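Local coordinates for antibiotic biosynthesis monooxygenase family protein (Shewanella oneidensis, PDB 2BBE) that is of unverified function but belongs to the antibiotic biosynthesis monooxygenase family and may therefore act as a monooxygenase, at residues Q12-K23 against E93-H104. Numbering follows the deposited sequence. Where two conformers were deposited one is given.
Sequences QQIVCVASFLSK and ELVESFHVETYH
Phe20 and Phe98 are a non-hydrogen-bonded pair, their side chains meeting at a slant, where strands 14-22 and 97-104 run antiparallel in the sheet of this dimeric alpha-beta barrel family fold. An inner strand here lies against the one that is outermost within this chain; at Tyr103 and His104 the sheet continues into the second subunit. Phe98 has CG between its backbone N and carbonyl carbon (chi1 70°), which carries its ring away from strand 14-22; its CB is left to meet Phe20 CD1 at 3.5 Å. The Phe20 ring packs edge-to-face with Tyr86 and against helix 27-35. Further along the same face, Val100 splits its branches: CG2 touches Ala18 CB, while CG1 lies 3.8 Å from Cys16 SG. On the reverse face Tyr103 brings CE1 obliquely to Val17 CG2, 4.1 Å away, and its OH bonds to Thr63 of the second subunit. On the same strand, His99 NE2 donates to Glu101 OE1 (2.8 Å), in the plane of its ring but 33° out of the carboxylate plane, on the anti side. Glu101 OE2 bonds to Ser55 and forms a salt bridge with Arg61, both of the second subunit, so the carboxylate links the histidine to the interface. A classic beta bulge sets Glu96 and Ser97 opposite Leu21, whose CD2 sits 3.6 Å from Ser97 OG. Beyond it, the extended Lys23 chain crosses the end of helix 81-94, its CE 3.5 Å from Val95 O.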
ATOM      1  N   GLN A  12       6.828 -13.147  -9.232  1.00 12.65           N
ATOM      2  CA  GLN A  12       8.069 -12.499  -8.801  1.00 12.79           C
ATOM      3  C   GLN A  12       8.023 -12.012  -7.348  1.00 12.19           C
ATOM      4  O   GLN A  12       8.882 -12.372  -6.539  1.00 12.33           O
ATOM      5  CB  GLN A  12       8.460 -11.330  -9.736  1.00 12.32           C
ATOM      6  CG  GLN A  12       9.732 -10.605  -9.269  1.00 13.05           C
ATOM      7  CD  GLN A  12      10.022  -9.312 -10.020  1.00 14.83           C
ATOM      8  OE1 GLN A  12       9.852  -9.251 -11.242  1.00 16.32           O
ATOM      9  NE2 GLN A  12      10.482  -8.265  -9.284  1.00 11.92           N
ATOM     10  N   GLN A  13       7.053 -11.156  -7.037  1.00 11.15           N
ATOM     11  CA  GLN A  13       6.993 -10.532  -5.708  1.00 10.86           C
ATOM     12  C   GLN A  13       6.651 -11.562  -4.641  1.00 10.28           C
ATOM     13  O   GLN A  13       5.978 -12.566  -4.921  1.00 10.94           O
ATOM     14  CB  GLN A  13       6.013  -9.354  -5.704  1.00  9.43           C
ATOM     15  CG  GLN A  13       6.488  -8.204  -6.614  1.00 10.36           C
ATOM     16  CD  GLN A  13       5.496  -7.071  -6.663  1.00 12.65           C
ATOM     17  OE1 GLN A  13       4.827  -6.790  -5.668  1.00 13.45           O
ATOM     18  NE2 GLN A  13       5.386  -6.411  -7.814  1.00 10.83           N
ATOM     19  N   ILE A  14       7.138 -11.327  -3.428  1.00  9.71           N
ATOM     20  CA  ILE A  14       7.005 -12.310  -2.363  1.00  9.70           C
ATOM     21  C   ILE A  14       6.253 -11.677  -1.212  1.00  9.96           C
ATOM     22  O   ILE A  14       6.629 -10.597  -0.715  1.00  9.90           O
ATOM     23  CB  ILE A  14       8.393 -12.826  -1.861  1.00  9.57           C
ATOM     24  CG1 ILE A  14       9.104 -13.636  -2.974  1.00  9.42           C
ATOM     25  CG2 ILE A  14       8.235 -13.650  -0.567  1.00  9.82           C
ATOM     26  CD1 ILE A  14       8.393 -14.948  -3.358  1.00  8.87           C
ATOM     27  N   VAL A  15       5.181 -12.343  -0.815  1.00  9.99           N
ATOM     28  CA  VAL A  15       4.392 -11.925   0.345  1.00  9.73           C
ATOM     29  C   VAL A  15       4.733 -12.862   1.507  1.00 10.19           C
ATOM     30  O   VAL A  15       4.922 -14.059   1.300  1.00  9.70           O
ATOM     31  CB  VAL A  15       2.867 -11.924   0.016  1.00  9.69           C
ATOM     32  CG1 VAL A  15       1.988 -11.844   1.317  1.00  9.17           C
ATOM     33  CG2 VAL A  15       2.537 -10.732  -0.928  1.00  9.76           C
ATOM     34  N   CYS A  16       4.841 -12.323   2.713  1.00  9.89           N
ATOM     35  CA  CYS A  16       5.045 -13.177   3.884  1.00 10.66           C
ATOM     36  C   CYS A  16       4.136 -12.759   5.012  1.00 10.26           C
ATOM     37  O   CYS A  16       3.980 -11.549   5.299  1.00 10.30           O
ATOM     38  CB  CYS A  16       6.517 -13.149   4.360  1.00 10.30           C
ATOM     39  SG  CYS A  16       6.845 -14.164   5.840  1.00 12.32           S
ATOM     40  N   VAL A  17       3.521 -13.750   5.650  1.00  9.46           N
ATOM     41  CA  VAL A  17       2.767 -13.516   6.876  1.00  8.87           C
ATOM     42  C   VAL A  17       3.434 -14.338   7.982  1.00  9.04           C
ATOM     43  O   VAL A  17       3.567 -15.560   7.860  1.00  9.60           O
ATOM     44  CB  VAL A  17       1.278 -13.901   6.743  1.00  8.40           C
ATOM     45  CG1 VAL A  17       0.546 -13.688   8.085  1.00  9.64           C
ATOM     46  CG2 VAL A  17       0.594 -13.066   5.620  1.00 10.79           C
ATOM     47  N   ALA A  18       3.862 -13.671   9.045  1.00  8.42           N
ATOM     48  CA  ALA A  18       4.602 -14.341  10.129  1.00  9.13           C
ATOM     49  C   ALA A  18       3.924 -13.976  11.449  1.00  9.76           C
ATOM     50  O   ALA A  18       3.947 -12.805  11.868  1.00  9.91           O
ATOM     51  CB  ALA A  18       6.103 -13.885  10.112  1.00  8.43           C
ATOM     52  N   SER A  19       3.295 -14.967  12.089  1.00 10.16           N
ATOM     53  CA  SER A  19       2.533 -14.730  13.309  1.00 10.41           C
ATOM     54  C   SER A  19       3.258 -15.362  14.467  1.00 10.40           C
ATOM     55  O   SER A  19       3.836 -16.456  14.330  1.00 10.34           O
ATOM     56  CB  SER A  19       1.104 -15.296  13.224  1.00 10.86           C
ATOM     57  OG  SER A  19       1.106 -16.705  13.000  1.00 13.72           O
ATOM     58  N   PHE A  20       3.211 -14.676  15.602  1.00  9.65           N
ATOM     59  CA  PHE A  20       3.907 -15.099  16.812  1.00  9.65           C
ATOM     60  C   PHE A  20       2.964 -15.041  17.982  1.00 10.35           C
ATOM     61  O   PHE A  20       2.349 -13.995  18.233  1.00  9.42           O
ATOM     62  CB  PHE A  20       5.119 -14.196  17.069  1.00  9.69           C
ATOM     63  CG  PHE A  20       6.078 -14.162  15.915  1.00  9.49           C
ATOM     64  CD1 PHE A  20       7.070 -15.143  15.791  1.00  7.91           C
ATOM     65  CD2 PHE A  20       5.932 -13.204  14.904  1.00  8.23           C
ATOM     66  CE1 PHE A  20       7.937 -15.145  14.697  1.00  9.43           C
ATOM     67  CE2 PHE A  20       6.785 -13.197  13.815  1.00  9.40           C
ATOM     68  CZ  PHE A  20       7.796 -14.163  13.706  1.00  8.31           C
ATOM     69  N   LEU A  21       2.838 -16.166  18.693  1.00 10.19           N
ATOM     70  CA  LEU A  21       1.991 -16.214  19.891  1.00 10.46           C
ATOM     71  C   LEU A  21       2.859 -16.058  21.128  1.00 10.79           C
ATOM     72  O   LEU A  21       3.649 -16.957  21.443  1.00 10.91           O
ATOM     73  CB  LEU A  21       1.246 -17.550  19.972  1.00  9.85           C
ATOM     74  CG  LEU A  21       0.227 -17.684  21.118  1.00 10.70           C
ATOM     75  CD1 LEU A  21      -1.008 -16.774  20.877  1.00 11.52           C
ATOM     76  CD2 LEU A  21      -0.197 -19.134  21.258  1.00 11.82           C
ATOM     77  N   SER A  22       2.716 -14.945  21.844  1.00 11.23           N
ATOM     78  CA  SER A  22       3.581 -14.716  22.999  1.00 12.33           C
ATOM     79  C   SER A  22       3.250 -15.702  24.135  1.00 13.63           C
ATOM     80  O   SER A  22       2.134 -16.241  24.225  1.00 12.69           O
ATOM     81  CB  SER A  22       3.501 -13.270  23.507  1.00 12.76           C
ATOM     82  OG  SER A  22       2.362 -13.112  24.324  1.00 15.17           O
ATOM     83  N   LYS A  23       4.244 -15.956  24.978  1.00 14.22           N
ATOM     84  CA  LYS A  23       4.000 -16.593  26.276  1.00 15.62           C
ATOM     85  C   LYS A  23       3.179 -15.644  27.167  1.00 15.78           C
ATOM     86  O   LYS A  23       3.120 -14.432  26.902  1.00 14.72           O
ATOM     87  CB  LYS A  23       5.339 -16.922  26.953  1.00 15.49           C
ATOM     88  CG  LYS A  23       6.207 -17.909  26.151  1.00 16.37           C
ATOM     89  CD  LYS A  23       7.595 -18.096  26.771  1.00 17.28           C
ATOM     90  CE  LYS A  23       8.341 -19.273  26.078  1.00 18.56           C
ATOM     91  NZ  LYS A  23       9.351 -19.979  26.962  1.00 22.87           N
ATOM     92  N   GLU A  93      12.624 -16.724  24.258  1.00 19.40           N
ATOM     93  CA  GLU A  93      12.276 -16.202  25.574  0.50 18.75           C
ATOM     94  C   GLU A  93      10.834 -15.695  25.636  1.00 18.20           C
ATOM     95  O   GLU A  93      10.204 -15.730  26.692  1.00 17.53           O
ATOM     96  CB  GLU A  93      13.252 -15.088  25.977  0.50 19.14           C
ATOM     97  CG  GLU A  93      14.733 -15.499  25.929  0.50 19.84           C
ATOM     98  CD  GLU A  93      15.063 -16.697  26.816  0.50 21.94           C
ATOM     99  OE1 GLU A  93      14.508 -16.789  27.938  0.50 23.42           O
ATOM    100  OE2 GLU A  93      15.885 -17.545  26.393  0.50 21.31           O
ATOM    101  N   LEU A  94      10.320 -15.233  24.495  1.00 16.05           N
ATOM    102  CA  LEU A  94       9.032 -14.536  24.453  1.00 15.07           C
ATOM    103  C   LEU A  94       7.873 -15.295  23.822  1.00 14.40           C
ATOM    104  O   LEU A  94       6.710 -14.947  24.062  1.00 14.01           O
ATOM    105  CB  LEU A  94       9.189 -13.206  23.684  1.00 14.43           C
ATOM    106  CG  LEU A  94      10.266 -12.232  24.168  1.00 15.08           C
ATOM    107  CD1 LEU A  94      10.140 -10.891  23.463  1.00 14.78           C
ATOM    108  CD2 LEU A  94      10.173 -12.017  25.673  1.00 14.86           C
ATOM    109  N   VAL A  95       8.166 -16.268  22.961  1.00 13.91           N
ATOM    110  CA  VAL A  95       7.143 -16.859  22.089  0.50 13.32           C
ATOM    111  C   VAL A  95       6.824 -18.309  22.454  1.00 13.76           C
ATOM    112  O   VAL A  95       7.756 -19.112  22.644  1.00 12.74           O
ATOM    113  CB  VAL A  95       7.570 -16.722  20.590  0.50 13.40           C
ATOM    114  CG1 VAL A  95       6.624 -17.476  19.666  0.50 10.86           C
ATOM    115  CG2 VAL A  95       7.616 -15.250  20.186  0.50 12.67           C
ATOM    116  N   GLU A  96       5.534 -18.625  22.539  1.00 13.59           N
ATOM    117  CA  GLU A  96       5.058 -19.994  22.768  1.00 14.98           C
ATOM    118  C   GLU A  96       5.101 -20.817  21.474  1.00 14.17           C
ATOM    119  O   GLU A  96       5.562 -21.981  21.461  1.00 14.33           O
ATOM    120  CB  GLU A  96       3.621 -19.958  23.301  1.00 14.67           C
ATOM    121  CG  GLU A  96       2.994 -21.332  23.494  1.00 17.49           C
ATOM    122  CD  GLU A  96       1.635 -21.263  24.151  1.00 18.87           C
ATOM    123  OE1 GLU A  96       1.491 -20.537  25.159  1.00 24.43           O
ATOM    124  OE2 GLU A  96       0.696 -21.935  23.657  1.00 26.95           O
ATOM    125  N   SER A  97       4.614 -20.218  20.389  1.00 12.87           N
ATOM    126  CA  SER A  97       4.539 -20.878  19.091  1.00 12.41           C
ATOM    127  C   SER A  97       4.428 -19.797  18.021  1.00 12.48           C
ATOM    128  O   SER A  97       4.085 -18.640  18.328  1.00 11.00           O
ATOM    129  CB  SER A  97       3.346 -21.843  19.009  1.00 13.08           C
ATOM    130  OG  SER A  97       2.137 -21.181  19.354  1.00 14.11           O
ATOM    131  N   PHE A  98       4.706 -20.178  16.771  1.00 11.24           N
ATOM    132  CA  PHE A  98       4.701 -19.212  15.688  1.00 11.41           C
ATOM    133  C   PHE A  98       4.408 -19.922  14.378  1.00 11.48           C
ATOM    134  O   PHE A  98       4.378 -21.145  14.323  1.00 11.00           O
ATOM    135  CB  PHE A  98       6.040 -18.442  15.635  1.00 10.97           C
ATOM    136  CG  PHE A  98       7.227 -19.280  15.183  1.00 12.30           C
ATOM    137  CD1 PHE A  98       7.829 -20.202  16.047  1.00 12.31           C
ATOM    138  CD2 PHE A  98       7.739 -19.133  13.896  1.00 12.72           C
ATOM    139  CE1 PHE A  98       8.934 -20.981  15.625  1.00 12.28           C
ATOM    140  CE2 PHE A  98       8.837 -19.905  13.458  1.00 12.98           C
ATOM    141  CZ  PHE A  98       9.445 -20.826  14.336  1.00 12.18           C
ATOM    142  N   HIS A  99       4.166 -19.149  13.330  1.00 11.31           N
ATOM    143  CA  HIS A  99       3.980 -19.712  12.003  1.00 11.53           C
ATOM    144  C   HIS A  99       4.462 -18.709  10.974  1.00 11.25           C
ATOM    145  O   HIS A  99       4.170 -17.519  11.072  1.00 11.76           O
ATOM    146  CB  HIS A  99       2.504 -20.053  11.750  1.00 11.24           C
ATOM    147  CG  HIS A  99       2.271 -20.776  10.458  1.00 13.92           C
ATOM    148  ND1 HIS A  99       2.385 -22.147  10.345  1.00 17.61           N
ATOM    149  CD2 HIS A  99       1.945 -20.325   9.225  1.00 14.72           C
ATOM    150  CE1 HIS A  99       2.135 -22.512   9.099  1.00 16.50           C
ATOM    151  NE2 HIS A  99       1.864 -21.426   8.397  1.00 17.29           N
ATOM    152  N   VAL A 100       5.213 -19.185   9.990  1.00 11.01           N
ATOM    153  CA  VAL A 100       5.672 -18.302   8.922  1.00 11.39           C
ATOM    154  C   VAL A 100       5.182 -18.916   7.614  1.00 11.68           C
ATOM    155  O   VAL A 100       5.326 -20.130   7.404  1.00 12.37           O
ATOM    156  CB  VAL A 100       7.218 -18.194   8.883  1.00 11.13           C
ATOM    157  CG1 VAL A 100       7.673 -17.371   7.642  1.00 13.66           C
ATOM    158  CG2 VAL A 100       7.772 -17.599  10.188  1.00 11.41           C
ATOM    159  N   GLU A 101       4.571 -18.107   6.753  1.00 10.97           N
ATOM    160  CA  GLU A 101       4.120 -18.601   5.455  1.00 11.01           C
ATOM    161  C   GLU A 101       4.458 -17.584   4.380  1.00 10.61           C
ATOM    162  O   GLU A 101       4.197 -16.401   4.558  1.00 10.03           O
ATOM    163  CB  GLU A 101       2.596 -18.826   5.447  1.00 11.10           C
ATOM    164  CG  GLU A 101       2.122 -19.658   4.222  1.00 13.72           C
ATOM    165  CD  GLU A 101       1.262 -20.864   4.625  1.00 18.52           C
ATOM    166  OE1 GLU A 101       0.901 -20.981   5.821  1.00 20.79           O
ATOM    167  OE2 GLU A 101       0.930 -21.684   3.741  1.00 18.65           O
ATOM    168  N   THR A 102       5.029 -18.044   3.264  1.00  9.91           N
ATOM    169  CA  THR A 102       5.265 -17.134   2.125  1.00  9.62           C
ATOM    170  C   THR A 102       4.283 -17.432   1.010  1.00  8.90           C
ATOM    171  O   THR A 102       3.756 -18.557   0.915  1.00  9.07           O
ATOM    172  CB  THR A 102       6.722 -17.212   1.579  1.00 10.07           C
ATOM    173  OG1 THR A 102       6.952 -18.529   1.065  1.00 10.12           O
ATOM    174  CG2 THR A 102       7.737 -16.887   2.697  1.00 11.71           C
ATOM    175  N   TYR A 103       4.036 -16.421   0.179  1.00  8.61           N
ATOM    176  CA  TYR A 103       2.987 -16.447  -0.815  1.00  8.21           C
ATOM    177  C   TYR A 103       3.418 -15.695  -2.081  1.00  9.30           C
ATOM    178  O   TYR A 103       4.340 -14.865  -2.028  1.00  9.55           O
ATOM    179  CB  TYR A 103       1.788 -15.674  -0.274  1.00  8.94           C
ATOM    180  CG  TYR A 103       1.068 -16.262   0.915  1.00  8.09           C
ATOM    181  CD1 TYR A 103       1.459 -15.950   2.235  1.00  9.57           C
ATOM    182  CD2 TYR A 103      -0.060 -17.067   0.726  1.00  9.37           C
ATOM    183  CE1 TYR A 103       0.738 -16.460   3.342  1.00  9.74           C
ATOM    184  CE2 TYR A 103      -0.772 -17.594   1.820  1.00  8.83           C
ATOM    185  CZ  TYR A 103      -0.369 -17.280   3.116  1.00  9.41           C
ATOM    186  OH  TYR A 103      -1.086 -17.782   4.186  1.00  9.80           O
ATOM    187  N   HIS A 104       2.723 -15.973  -3.189  1.00  9.36           N
ATOM    188  CA  HIS A 104       2.648 -15.088  -4.356  1.00 10.44           C
ATOM    189  C   HIS A 104       1.263 -14.450  -4.387  1.00 10.97           C
ATOM    190  O   HIS A 104       0.247 -15.104  -4.067  1.00 10.75           O
ATOM    191  CB  HIS A 104       2.841 -15.865  -5.660  1.00 10.58           C
ATOM    192  CG  HIS A 104       4.243 -16.338  -5.867  1.00 11.46           C
ATOM    193  ND1 HIS A 104       4.550 -17.656  -6.101  1.00 11.77           N
ATOM    194  CD2 HIS A 104       5.419 -15.667  -5.880  1.00 11.05           C
ATOM    195  CE1 HIS A 104       5.856 -17.783  -6.258  1.00 13.88           C
ATOM    196  NE2 HIS A 104       6.407 -16.592  -6.116  1.00 11.27           N
TER